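Local coordinates for GDP-mannose-dependent alpha-(1-6)-phosphatidylinositol monomannoside mannosyltransferase (Corynebacterium glutamicum, PDB 3OKP), which belongs to the GT-B glycosyltransferases, built from two Rossmann-like domains facing a central cleft, and holds guanosine-5'-diphosphate-alpha-D-mannose in this model, at residues T74-A77 with M78-I82; K218-P221 with Q222-A226; E241-L244 with R245-A248. All blocks are in the same frame, centred on the assembly; numbering follows the deposited sequence.

Contact 1. Residues T74-A77 with M78-I82; sequences TAHA and MAEII
His76 sends its CG anti to the backbone N (chi1 -179°), whereas Glu80, one turn on, keeps its CG beside its own backbone N (chi1 -80°); the two side chains therefore run side by side on the exposed flank of helix 72-84. What touches the imidazole is a methylene: His76 NE2 sits 4.0 Å from Glu80 CG, which approaches the ring obliquely. The carboxylate bends off beyond it, leaving His76 NE2 and Glu80 OE2 5.0 Å apart and not in contact; OE2 has its salt bridge with Arg83. Beneath them the backbone is regular, with Met78 N bonding to Thr74 O at 2.9 Å and Glu80 N to His76 O at 3.1 Å. Ile81 follows the same turn, laying CG1 3.3 Å from Ala77 O, next to its own N-H bond to that oxygen.

The buried residues look inward: Met78 reaches Leu8 and Val10 of strand 7-11, and Ala75 and Ala79 meet Thr104 of helix 102-107, their small size consistent with the close approach. This is an amphipathic helix covering a parallel sheet, as in the Rossmann-like N-terminal domain of GT-B enzymes.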
loop_
_atom_site.group_PDB
_atom_site.type_symbol
_atom_site.label_atom_id
_atom_site.label_comp_id
_atom_site.label_asym_id
_atom_site.label_seq_id
_atom_site.Cartn_x
_atom_site.Cartn_y
_atom_site.Cartn_z
ATOM N N THR A 74 -8.669 -11.327 -26.395
ATOM C CA THR A 74 -7.921 -11.451 -25.139
ATOM C C THR A 74 -8.349 -12.702 -24.368
ATOM O O THR A 74 -7.504 -13.450 -23.869
ATOM C CB THR A 74 -8.094 -10.209 -24.235
ATOM O OG1 THR A 74 -7.791 -9.020 -24.975
ATOM C CG2 THR A 74 -7.165 -10.288 -23.032
ATOM N N ALA A 75 -9.661 -12.921 -24.280
ATOM C CA ALA A 75 -10.219 -14.089 -23.597
ATOM C C ALA A 75 -9.772 -15.401 -24.250
ATOM O O ALA A 75 -9.476 -16.370 -23.550
ATOM C CB ALA A 75 -11.737 -14.003 -23.546
ATOM N N HIS A 76 -9.725 -15.415 -25.585
ATOM C CA HIS A 76 -9.264 -16.577 -26.357
ATOM C C HIS A 76 -7.807 -16.910 -26.043
ATOM O O HIS A 76 -7.459 -18.078 -25.837
ATOM C CB HIS A 76 -9.435 -16.335 -27.866
ATOM C CG HIS A 76 -9.001 -17.488 -28.722
ATOM N ND1 HIS A 76 -9.894 -18.299 -29.387
ATOM C CD2 HIS A 76 -7.768 -17.966 -29.020
ATOM C CE1 HIS A 76 -9.233 -19.224 -30.061
ATOM N NE2 HIS A 76 -7.941 -19.046 -29.851
ATOM N N ALA A 77 -6.966 -15.876 -26.017
ATOM C CA ALA A 77 -5.546 -16.027 -25.727
ATOM C C ALA A 77 -5.327 -16.531 -24.303
ATOM O O ALA A 77 -4.478 -17.394 -24.070
ATOM C CB ALA A 77 -4.812 -14.713 -25.950
ATOM N N MET A 78 -6.101 -15.989 -23.361
ATOM C CA MET A 78 -6.076 -16.441 -21.967
ATOM C C MET A 78 -6.472 -17.915 -21.865
ATOM O O MET A 78 -5.813 -18.693 -21.171
ATOM C CB MET A 78 -7.006 -15.586 -21.101
ATOM C CG MET A 78 -7.006 -15.978 -19.625
ATOM S SD MET A 78 -8.341 -15.248 -18.660
ATOM C CE MET A 78 -9.774 -16.070 -19.358
ATOM N N ALA A 79 -7.541 -18.281 -22.570
ATOM C CA ALA A 79 -8.058 -19.647 -22.582
ATOM C C ALA A 79 -7.027 -20.667 -23.071
ATOM O O ALA A 79 -6.908 -21.753 -22.503
ATOM C CB ALA A 79 -9.332 -19.727 -23.426
ATOM N N GLU A 80 -6.286 -20.316 -24.121
ATOM C CA GLU A 80 -5.293 -21.231 -24.685
ATOM C C GLU A 80 -4.068 -21.416 -23.787
ATOM O O GLU A 80 -3.472 -22.494 -23.769
ATOM C CB GLU A 80 -4.887 -20.812 -26.101
ATOM C CG GLU A 80 -5.889 -21.241 -27.181
ATOM C CD GLU A 80 -6.130 -22.747 -27.209
ATOM O OE1 GLU A 80 -5.153 -23.510 -27.372
ATOM O OE2 GLU A 80 -7.299 -23.167 -27.065
ATOM N N ILE A 81 -3.711 -20.371 -23.040
ATOM C CA ILE A 81 -2.633 -20.455 -22.053
ATOM C C ILE A 81 -3.047 -21.369 -20.895
ATOM O O ILE A 81 -2.264 -22.218 -20.456
ATOM C CB ILE A 81 -2.213 -19.056 -21.524
ATOM C CG1 ILE A 81 -1.620 -18.209 -22.659
ATOM C CG2 ILE A 81 -1.206 -19.187 -20.373
ATOM C CD1 ILE A 81 -1.560 -16.708 -22.358
ATOM N N ILE A 82 -4.280 -21.193 -20.418
ATOM C CA ILE A 82 -4.848 -22.036 -19.360
ATOM C C ILE A 82 -4.695 -23.526 -19.689
ATOM O O ILE A 82 -4.253 -24.313 -18.851
ATOM C CB ILE A 82 -6.336 -21.673 -19.071
ATOM C CG1 ILE A 82 -6.421 -20.328 -18.337
ATOM C CG2 ILE A 82 -7.029 -22.773 -18.251
ATOM C CD1 ILE A 82 -7.784 -19.650 -18.407
#

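Contact 2. Residues K218-P221 with Q222-A226; sequences KAMP and QVIAA
A water bridges Lys218 O and Gln222 N, gripped by three backbone groups in all: it accepts from Gln222 N at 3.1 Å, donates to Lys218 O at 3.0 Å, and donates more weakly to Ala219 O. It fills in for a missing helical bond, since Lys218 O and Gln222 N are 5.6 Å apart, too far to meet directly. Pro221, next door, has no N-H for the preceding turn, and the helix is kinked there, which probably opens the space the water occupies.

Beyond the kink the helix closes again. Ile224 N donates to Met220 O at 2.7 Å, almost straight at the hydrogen (175°) and with the donor nearly in line with the C=O bond, and Ala225 N reaches Pro221 O at 3.0 Å. Met220 curls alongside this turn: bends at chi2 (-54°) and chi3 (-75°) bring CE to 4.0 Å from Ile224 CG1, the two chains crossing at about a right angle, while SD rests 4.2 Å from Val223 CB. Val223 CG2, beside its own backbone N, lies 3.5 Å from Ala219 O.

Helix 213-226 is the crossover of the beta-alpha-beta unit between strands 200-204 and 231-235. Ala219 and Val223 pack on Leu334 and Ser335 of helix 331-342, while Pro221 and Ile224 lean on Val251 in the loop before strand 255-259.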
loop_
_atom_site.group_PDB
_atom_site.type_symbol
_atom_site.label_atom_id
_atom_site.label_comp_id
_atom_site.label_asym_id
_atom_site.label_seq_id
_atom_site.Cartn_x
_atom_site.Cartn_y
_atom_site.Cartn_z
ATOM N N LYS A 218 -0.424 22.923 10.840
ATOM C CA LYS A 218 -1.283 23.723 11.715
ATOM C C LYS A 218 -1.106 23.375 13.195
ATOM O O LYS A 218 -1.370 24.203 14.069
ATOM C CB LYS A 218 -2.751 23.600 11.293
ATOM C CG LYS A 218 -3.074 24.333 9.991
ATOM C CD LYS A 218 -4.523 24.149 9.573
ATOM C CE LYS A 218 -4.773 24.726 8.187
ATOM N NZ LYS A 218 -6.227 24.717 7.839
ATOM N N ALA A 219 -0.652 22.154 13.465
ATOM C CA ALA A 219 -0.374 21.710 14.831
ATOM C C ALA A 219 1.011 22.143 15.328
ATOM O O ALA A 219 1.266 22.143 16.538
ATOM C CB ALA A 219 -0.534 20.195 14.941
ATOM N N MET A 220 1.893 22.523 14.403
ATOM C CA MET A 220 3.282 22.851 14.759
ATOM C C MET A 220 3.504 24.006 15.765
ATOM O O MET A 220 4.342 23.866 16.651
ATOM C CB MET A 220 4.181 23.003 13.523
ATOM C CG MET A 220 4.600 21.673 12.881
ATOM S SD MET A 220 5.398 20.475 13.986
ATOM C CE MET A 220 7.025 21.201 14.172
ATOM N N PRO A 221 2.775 25.143 15.629
ATOM C CA PRO A 221 3.020 26.243 16.577
ATOM C C PRO A 221 3.029 25.818 18.052
ATOM O O PRO A 221 3.916 26.237 18.800
ATOM C CB PRO A 221 1.875 27.219 16.290
ATOM C CG PRO A 221 1.582 27.003 14.839
ATOM C CD PRO A 221 1.744 25.511 14.638
ATOM N N GLN A 222 2.070 24.989 18.463
ATOM C CA GLN A 222 2.046 24.494 19.846
ATOM C C GLN A 222 3.210 23.550 20.142
ATOM O O GLN A 222 3.805 23.620 21.219
ATOM C CB GLN A 222 0.711 23.827 20.182
ATOM C CG GLN A 222 -0.400 24.813 20.515
ATOM C CD GLN A 222 -1.717 24.121 20.798
ATOM O OE1 GLN A 222 -2.609 24.092 19.949
ATOM N NE2 GLN A 222 -1.841 23.544 21.987
ATOM N N VAL A 223 3.531 22.681 19.182
ATOM C CA VAL A 223 4.672 21.767 19.310
ATOM C C VAL A 223 5.969 22.556 19.499
ATOM O O VAL A 223 6.740 22.285 20.423
ATOM C CB VAL A 223 4.789 20.801 18.096
ATOM C CG1 VAL A 223 6.017 19.899 18.227
ATOM C CG2 VAL A 223 3.524 19.950 17.952
ATOM N N ILE A 224 6.184 23.545 18.632
ATOM C CA ILE A 224 7.378 24.395 18.666
ATOM C C ILE A 224 7.491 25.165 19.981
ATOM O O ILE A 224 8.585 25.302 20.527
ATOM C CB ILE A 224 7.413 25.380 17.459
ATOM C CG1 ILE A 224 7.507 24.601 16.145
ATOM C CG2 ILE A 224 8.583 26.364 17.579
ATOM C CD1 ILE A 224 7.032 25.372 14.935
ATOM N N ALA A 225 6.365 25.666 20.487
ATOM C CA ALA A 225 6.365 26.401 21.753
ATOM C C ALA A 225 6.902 25.532 22.894
ATOM O O ALA A 225 7.706 25.991 23.706
ATOM C CB ALA A 225 4.968 26.927 22.074
ATOM N N ALA A 226 6.477 24.268 22.923
ATOM C CA ALA A 226 6.911 23.319 23.950
ATOM C C ALA A 226 8.335 22.813 23.706
ATOM O O ALA A 226 9.122 22.679 24.647
ATOM C CB ALA A 226 5.940 22.152 24.032
HETATM O O HOH W 1 -0.622 24.538 17.000
#

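Contact 3. Residues E241-L244 with R245-A248; sequences ESTL and RRLA
Arg245 N donates to Glu241 O at 2.9 Å to close the first turn of helix 241-247, and the same i to i+4 pattern runs on to Ala248 N with Leu244 O at 3.0 Å, where the chain leaves helical geometry. The side chains of Glu241 and Arg245 lie alongside each other, pointing the same way. Both are extended, Glu241 with CG anti to the backbone N (chi1 -169°), and their ends form a salt bridge. Arg245 NE gives a straight bond to Glu241 OE2, 2.7 Å long at 168°, taken by the anti lone pair and lying in the guanidinium plane; NH2 adds a weak one to the same oxygen at 3.3 Å. The planes are 52° apart and OE2 alone takes both bonds, unlike the flat pairing that uses both oxygens.

One residue round, Arg246 bends at chi3 to set NH1 3.7 Å from Thr243 CG2. Leu244 faces inward onto Ile217 of helix 213-226 and Phe257 of strand 255-259.

The near-straight NE bond probably restrains the rotation of the Arg245 guanidinium, though that side chain also touches Phe257, and the opposite charges probably stabilise each other across this one turn.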
loop_
_atom_site.group_PDB
_atom_site.type_symbol
_atom_site.label_atom_id
_atom_site.label_comp_id
_atom_site.label_asym_id
_atom_site.label_seq_id
_atom_site.Cartn_x
_atom_site.Cartn_y
_atom_site.Cartn_z
ATOM N N GLU A 241 1.953 21.108 -2.771
ATOM C CA GLU A 241 3.201 21.664 -2.222
ATOM C C GLU A 241 3.159 23.177 -1.967
ATOM O O GLU A 241 3.517 23.634 -0.878
ATOM C CB GLU A 241 4.398 21.322 -3.124
ATOM C CG GLU A 241 5.761 21.637 -2.495
ATOM C CD GLU A 241 6.896 21.718 -3.510
ATOM O OE1 GLU A 241 6.860 20.999 -4.533
ATOM O OE2 GLU A 241 7.835 22.506 -3.280
ATOM N N SER A 242 2.727 23.943 -2.968
ATOM C CA SER A 242 2.691 25.406 -2.867
ATOM C C SER A 242 1.788 25.887 -1.728
ATOM O O SER A 242 2.116 26.850 -1.030
ATOM C CB SER A 242 2.276 26.042 -4.197
ATOM O OG SER A 242 0.972 25.635 -4.573
ATOM N N THR A 243 0.659 25.204 -1.541
ATOM C CA THR A 243 -0.254 25.498 -0.438
ATOM C C THR A 243 0.364 25.132 0.916
ATOM O O THR A 243 0.220 25.875 1.888
ATOM C CB THR A 243 -1.615 24.789 -0.622
ATOM O OG1 THR A 243 -2.154 25.115 -1.911
ATOM C CG2 THR A 243 -2.606 25.225 0.452
ATOM N N LEU A 244 1.053 23.993 0.967
ATOM C CA LEU A 244 1.739 23.555 2.186
ATOM C C LEU A 244 2.841 24.533 2.605
ATOM O O LEU A 244 2.975 24.858 3.784
ATOM C CB LEU A 244 2.309 22.140 2.020
ATOM C CG LEU A 244 1.309 20.981 1.901
ATOM C CD1 LEU A 244 2.027 19.665 1.629
ATOM C CD2 LEU A 244 0.427 20.868 3.143
ATOM N N ARG A 245 3.615 25.004 1.630
ATOM C CA ARG A 245 4.670 25.986 1.890
ATOM C C ARG A 245 4.091 27.297 2.435
ATOM O O ARG A 245 4.661 27.896 3.348
ATOM C CB ARG A 245 5.503 26.240 0.631
ATOM C CG ARG A 245 6.408 25.080 0.228
ATOM C CD ARG A 245 7.235 25.443 -0.999
ATOM N NE ARG A 245 8.214 24.416 -1.361
ATOM C CZ ARG A 245 9.439 24.317 -0.844
ATOM N NH1 ARG A 245 9.856 25.178 0.079
ATOM N NH2 ARG A 245 10.252 23.351 -1.248
ATOM N N ARG A 246 2.952 27.722 1.886
ATOM C CA ARG A 246 2.268 28.934 2.347
ATOM C C ARG A 246 1.757 28.771 3.781
ATOM O O ARG A 246 1.883 29.680 4.602
ATOM C CB ARG A 246 1.116 29.303 1.408
ATOM C CG ARG A 246 0.695 30.769 1.497
ATOM C CD ARG A 246 -0.652 31.035 0.828
ATOM N NE ARG A 246 -1.767 30.507 1.615
ATOM C CZ ARG A 246 -2.538 29.486 1.249
ATOM N NH1 ARG A 246 -2.340 28.870 0.090
ATOM N NH2 ARG A 246 -3.522 29.086 2.046
ATOM N N LEU A 247 1.187 27.604 4.070
ATOM C CA LEU A 247 0.732 27.265 5.418
ATOM C C LEU A 247 1.874 27.278 6.435
ATOM O O LEU A 247 1.680 27.659 7.587
ATOM C CB LEU A 247 0.040 25.896 5.412
ATOM C CG LEU A 247 -1.491 25.767 5.486
ATOM C CD1 LEU A 247 -2.267 27.022 5.070
ATOM C CD2 LEU A 247 -1.956 24.550 4.694
ATOM N N ALA A 248 3.063 26.882 5.988
ATOM C CA ALA A 248 4.225 26.752 6.863
ATOM C C ALA A 248 5.054 28.033 7.020
ATOM O O ALA A 248 6.103 28.011 7.664
ATOM C CB ALA A 248 5.108 25.599 6.389
#

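In the fold
Along the chain the contacts follow in series, each within a single helix. Contact 1 lies on helix 72-84 of the N-terminal half, against the seven-stranded parallel sheet; contacts 2 and 3 lie on helices 213-226 and 241-247 beside the six-stranded sheet of the other half. Centres of contacts 1 and 2 are 59 Å apart, on opposite sides of the chain's centre, while those of contacts 2 and 3 are 16 Å apart, in consecutive beta-alpha-beta units sharing strand 231-235. Leu247 meets Asp214 and Ile217 of helix 213-226. The Glu241 side chain, about 11 Å from guanosine-5'-diphosphate-alpha-D-mannose, does not reach it; contacts 2 and 3 belong to the domain holding this ligand, contact 1 to the other.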